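Local coordinates for protein alpha-fucosidase (Bifidobacterium bifidum, PDB 2EAB) that acts as a calcium-binding 1,2-alpha-L-fucosidase, this chain being its catalytic portion, which probably releases alpha-1,2-linked L-fucose from glycans by hydrolysis, at residues A[381-386]-A[768-773]; A[396-401]-A[762-767]. One frame throughout, in Å; residues are numbered along the deposited sequence.

Contact 1 (A[381-386]-A[768-773]). With CA (calcium ion), chain C.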
# COMPACT_ATOMS: atom_id res chain seq x y z
N TYR A 381 -11.73 -1.41 -2.02
CA TYR A 381 -12.08 -0.88 -3.34
C TYR A 381 -10.87 -0.27 -4.05
O TYR A 381 -10.62 -0.54 -5.23
CB TYR A 381 -13.20 0.15 -3.20
CG TYR A 381 -13.48 0.87 -4.49
CD1 TYR A 381 -14.34 0.33 -5.43
CD2 TYR A 381 -12.85 2.08 -4.78
CE1 TYR A 381 -14.59 0.99 -6.63
CE2 TYR A 381 -13.08 2.74 -5.98
CZ TYR A 381 -13.95 2.19 -6.90
OH TYR A 381 -14.18 2.84 -8.09
N LEU A 382 -10.11 0.55 -3.32
CA LEU A 382 -8.99 1.29 -3.90
C LEU A 382 -7.85 0.37 -4.30
O LEU A 382 -7.09 0.69 -5.22
CB LEU A 382 -8.51 2.40 -2.96
CG LEU A 382 -9.47 3.58 -2.78
CD1 LEU A 382 -8.99 4.45 -1.63
CD2 LEU A 382 -9.63 4.40 -4.06
N THR A 383 -7.73 -0.77 -3.62
CA THR A 383 -6.77 -1.79 -4.01
C THR A 383 -7.16 -2.37 -5.38
O THR A 383 -6.33 -2.47 -6.28
CB THR A 383 -6.66 -2.94 -2.98
OG1 THR A 383 -6.39 -2.41 -1.68
CG2 THR A 383 -5.55 -3.90 -3.36
N ILE A 384 -8.43 -2.75 -5.52
CA ILE A 384 -8.93 -3.27 -6.79
C ILE A 384 -8.72 -2.27 -7.93
O ILE A 384 -8.32 -2.64 -9.02
CB ILE A 384 -10.42 -3.67 -6.69
CG1 ILE A 384 -10.63 -4.69 -5.55
CG2 ILE A 384 -10.93 -4.22 -8.02
CD1 ILE A 384 -12.09 -4.91 -5.19
N GLY A 385 -8.97 -0.99 -7.65
CA GLY A 385 -8.81 0.04 -8.67
C GLY A 385 -7.38 0.36 -9.09
O GLY A 385 -7.15 0.79 -10.22
N SER A 386 -6.43 0.15 -8.18
CA SER A 386 -5.04 0.58 -8.42
C SER A 386 -3.99 -0.52 -8.56
O SER A 386 -2.88 -0.26 -9.02
CB SER A 386 -4.58 1.55 -7.32
OG SER A 386 -4.45 0.90 -6.07
N GLY A 768 -2.79 5.96 4.02
CA GLY A 768 -3.71 5.90 5.16
C GLY A 768 -5.05 5.25 4.88
O GLY A 768 -5.67 4.72 5.79
N ASN A 769 -5.50 5.29 3.62
CA ASN A 769 -6.70 4.54 3.24
C ASN A 769 -6.47 3.04 3.42
O ASN A 769 -7.29 2.33 4.01
CB ASN A 769 -7.09 4.82 1.78
CG ASN A 769 -7.80 6.15 1.61
OD1 ASN A 769 -7.27 7.06 0.97
ND2 ASN A 769 -9.01 6.27 2.16
N PHE A 770 -5.34 2.57 2.92
CA PHE A 770 -4.97 1.17 3.06
C PHE A 770 -4.65 0.81 4.51
O PHE A 770 -4.98 -0.29 4.98
CB PHE A 770 -3.81 0.83 2.12
CG PHE A 770 -4.11 1.04 0.66
CD1 PHE A 770 -5.23 0.45 0.07
CD2 PHE A 770 -3.26 1.79 -0.14
CE1 PHE A 770 -5.51 0.62 -1.28
CE2 PHE A 770 -3.52 1.95 -1.50
CZ PHE A 770 -4.65 1.38 -2.06
N GLY A 771 -4.03 1.74 5.22
CA GLY A 771 -3.71 1.55 6.64
C GLY A 771 -4.95 1.40 7.50
O GLY A 771 -4.97 0.61 8.44
N ASN A 772 -6.00 2.14 7.16
CA ASN A 772 -7.27 2.03 7.87
C ASN A 772 -7.86 0.62 7.73
O ASN A 772 -8.20 -0.03 8.73
CB ASN A 772 -8.26 3.09 7.36
CG ASN A 772 -9.61 2.98 8.03
OD1 ASN A 772 -10.39 2.10 7.70
ND2 ASN A 772 -9.88 3.88 8.97
N THR A 773 -7.95 0.13 6.50
CA THR A 773 -8.48 -1.20 6.24
C THR A 773 -7.68 -2.25 7.00
O THR A 773 -8.25 -3.14 7.64
CB THR A 773 -8.47 -1.50 4.73
OG1 THR A 773 -9.26 -0.50 4.07
CG2 THR A 773 -9.04 -2.87 4.41
CA CA C . -0.89 0.14 -10.76
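N769 meets L382 through carbon: the leucine methyl CD1 lies 3.8 Å from N769 CG, touching the root of the carboxamide and the CB beside it. The amide's polar ends are engaged elsewhere, OD1 accepting from the backbone of D759 and ND2 donating to the carbonyl of L757, which fixes the flat group against which the methyl rests. F770, next along, contributes the largest share of the buried surface. With CG turned away from its own carbonyl carbon (chi1 -61°), the ring extends to helix 365-386 and arrives edge first. CE1 leads; L382 C stands 3.8 Å from it, near the ring plane, while L382 CB packs 3.9 Å from the same F770 CE1. T383 OG1 approaches F770 CE1 obliquely at 3.2 Å, although the polar partner of this hydroxyl is the carbonyl of G379 one turn back. At the far end of the ring, S386 OG sits 4.0 Å from F770 CZ near the ring plane and donates a 2.8 Å hydrogen bond to L382 O, binding the last turn of the helix. S386 O in turn ligates the calcium at 2.7 Å, along with L393 and E77. An alanine in place of F770 would be likely to open a gap between the helices and leave L382, T383 and the S386 hydroxyl without their shared packing partner. Further along, T773 bonds through OG1 to the carbonyl of Y376. The axes of the two short helical segments, 131° apart in direction, approach to 10.5 Å, and the F770 ring spans the distance between the backbones; both lie in the family 95 catalytic domain. Beyond the contact, helix 365-386 is flanked by strand 52-55, where P53 touches L382, and by helix 316-331, which packs on I384.

Contact 2 (A[396-401]-A[762-767]); sequences NLQGIW and APFQID
I766 spreads its side chain under the turn formed by N396 to G399, with CG2 3.5 Å from N396 O and CD1 3.8 Å from G399 CA. CG1 runs opposite the backbone N (chi1 -155°), which carries CD1 on to the edge of the W401 indole, 3.8 Å from CZ3 and near the ring plane; one face of that indole is covered by I400 CG1. Glycine suits position 399 twice over: its phi is positive, and a CB there would clash with I766 CD1. The backbones join through a nearly straight hydrogen bond from I766 N to L397 O, 3.0 Å long with an angle of 169° at the hydrogen. A water adds a second grip on the same carbonyl, donating to L397 O at 2.7 Å and accepting from D767 N. The type I turn is stiffened from within by an Asx turn, N396 OD1 accepting from Q398 N at 2.8 Å in the carbonyl plane. F764 brings CE2 to 3.6 Å from Q398 CB, while W401 O lies at the edge of the F764 ring, near its plane, and the phenyl also stacks on F758. L397 lays its isobutyl group across the end of the Q765 side chain. Around this buried junction, W47 of helix 42-50 touches Q398, W401 and F764, helix 424-428 supplies N428 to I766 and to the carbonyl of N396, W401 NE1 bonds to F54 of strand 52-55, and the chain runs on from D767 into helix 767-780.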
# COMPACT_ATOMS: atom_id res chain seq x y z
N ASN A 396 1.10 3.45 -6.21
CA ASN A 396 2.07 4.47 -5.79
C ASN A 396 1.49 5.30 -4.63
O ASN A 396 0.50 4.89 -4.01
CB ASN A 396 2.57 5.32 -6.99
CG ASN A 396 1.46 6.09 -7.68
OD1 ASN A 396 0.62 6.72 -7.04
ND2 ASN A 396 1.48 6.08 -9.02
N LEU A 397 2.10 6.44 -4.31
CA LEU A 397 1.61 7.25 -3.19
C LEU A 397 0.16 7.70 -3.35
O LEU A 397 -0.48 8.08 -2.37
CB LEU A 397 2.48 8.50 -2.99
CG LEU A 397 3.84 8.35 -2.31
CD1 LEU A 397 4.54 9.70 -2.30
CD2 LEU A 397 3.69 7.83 -0.89
N GLN A 398 -0.35 7.64 -4.58
CA GLN A 398 -1.71 8.05 -4.90
C GLN A 398 -2.51 6.94 -5.57
O GLN A 398 -3.57 7.19 -6.16
CB GLN A 398 -1.70 9.34 -5.74
CG GLN A 398 -1.11 10.51 -4.96
CD GLN A 398 -1.08 11.83 -5.71
OE1 GLN A 398 -1.88 12.06 -6.63
NE2 GLN A 398 -0.19 12.71 -5.30
N GLY A 399 -2.03 5.71 -5.43
CA GLY A 399 -2.65 4.56 -6.09
C GLY A 399 -2.29 4.61 -7.55
O GLY A 399 -1.20 4.18 -7.94
N ILE A 400 -3.23 5.11 -8.35
CA ILE A 400 -2.97 5.49 -9.74
C ILE A 400 -3.56 6.87 -10.08
O ILE A 400 -3.49 7.29 -11.24
CB ILE A 400 -3.53 4.45 -10.78
CG1 ILE A 400 -5.04 4.24 -10.62
CG2 ILE A 400 -2.73 3.16 -10.74
CD1 ILE A 400 -5.67 3.46 -11.76
N TRP A 401 -4.14 7.56 -9.10
CA TRP A 401 -4.97 8.74 -9.37
C TRP A 401 -4.24 10.04 -9.04
O TRP A 401 -3.80 10.22 -7.92
CB TRP A 401 -6.29 8.66 -8.60
CG TRP A 401 -7.08 7.44 -8.96
CD1 TRP A 401 -7.86 7.28 -10.06
CD2 TRP A 401 -7.15 6.20 -8.23
NE1 TRP A 401 -8.42 6.02 -10.07
CE2 TRP A 401 -7.99 5.33 -8.97
CE3 TRP A 401 -6.57 5.74 -7.04
CZ2 TRP A 401 -8.29 4.04 -8.54
CZ3 TRP A 401 -6.86 4.45 -6.62
CH2 TRP A 401 -7.71 3.61 -7.37
N ALA A 762 -1.83 16.51 5.10
CA ALA A 762 -2.22 16.71 3.71
C ALA A 762 -0.97 16.79 2.84
O ALA A 762 0.14 16.97 3.36
CB ALA A 762 -3.01 18.02 3.60
N PRO A 763 -1.11 16.66 1.50
CA PRO A 763 -2.31 16.47 0.70
C PRO A 763 -2.75 15.00 0.67
O PRO A 763 -2.31 14.19 1.49
CB PRO A 763 -1.85 16.92 -0.69
CG PRO A 763 -0.42 16.49 -0.73
CD PRO A 763 0.10 16.75 0.66
N PHE A 764 -3.64 14.67 -0.27
CA PHE A 764 -4.08 13.29 -0.48
C PHE A 764 -2.89 12.35 -0.55
O PHE A 764 -1.96 12.58 -1.34
CB PHE A 764 -4.90 13.21 -1.78
CG PHE A 764 -5.01 11.82 -2.37
CD1 PHE A 764 -5.44 10.73 -1.61
CD2 PHE A 764 -4.75 11.62 -3.72
CE1 PHE A 764 -5.56 9.46 -2.19
CE2 PHE A 764 -4.88 10.37 -4.30
CZ PHE A 764 -5.28 9.28 -3.54
N GLN A 765 -2.93 11.31 0.28
CA GLN A 765 -1.96 10.22 0.29
C GLN A 765 -2.76 8.95 0.53
O GLN A 765 -3.47 8.85 1.53
CB GLN A 765 -0.93 10.42 1.40
CG GLN A 765 0.05 11.56 1.14
CD GLN A 765 0.98 11.27 -0.01
OE1 GLN A 765 0.80 11.77 -1.12
NE2 GLN A 765 1.99 10.46 0.25
N ILE A 766 -2.67 8.00 -0.38
CA ILE A 766 -3.51 6.81 -0.31
C ILE A 766 -3.11 5.84 0.81
O ILE A 766 -3.91 5.01 1.26
CB ILE A 766 -3.57 6.09 -1.68
CG1 ILE A 766 -4.86 5.28 -1.82
CG2 ILE A 766 -2.30 5.26 -1.92
CD1 ILE A 766 -5.15 4.83 -3.25
N ASP A 767 -1.86 5.95 1.26
CA ASP A 767 -1.34 5.05 2.29
C ASP A 767 -2.31 4.85 3.45
O ASP A 767 -2.66 3.72 3.79
CB ASP A 767 0.06 5.48 2.78
CG ASP A 767 0.21 6.98 3.02
OD1 ASP A 767 -0.70 7.64 3.58
OD2 ASP A 767 1.28 7.51 2.68
O HOH W 1 0.47 7.16 0.02

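Following the chain from the N terminus, helix 365-386 ends at 381-386, and the loop that follows soon supplies 396-401. Some 360 residues later, all of them within the family 95 catalytic range, the chain returns as 762-767, closing the inner loop at contact 2, and runs straight into 768-773, closing the outer one at contact 1. The two closures are thus nested and do not cross. They touch each other: W401 CH2 packs 3.7 Å from S386 CB, so the two junctions form one continuous buried region beside the calcium site. Together they tie the start of helix 767-780 and the loop before it to helix 365-386 and the loop after it.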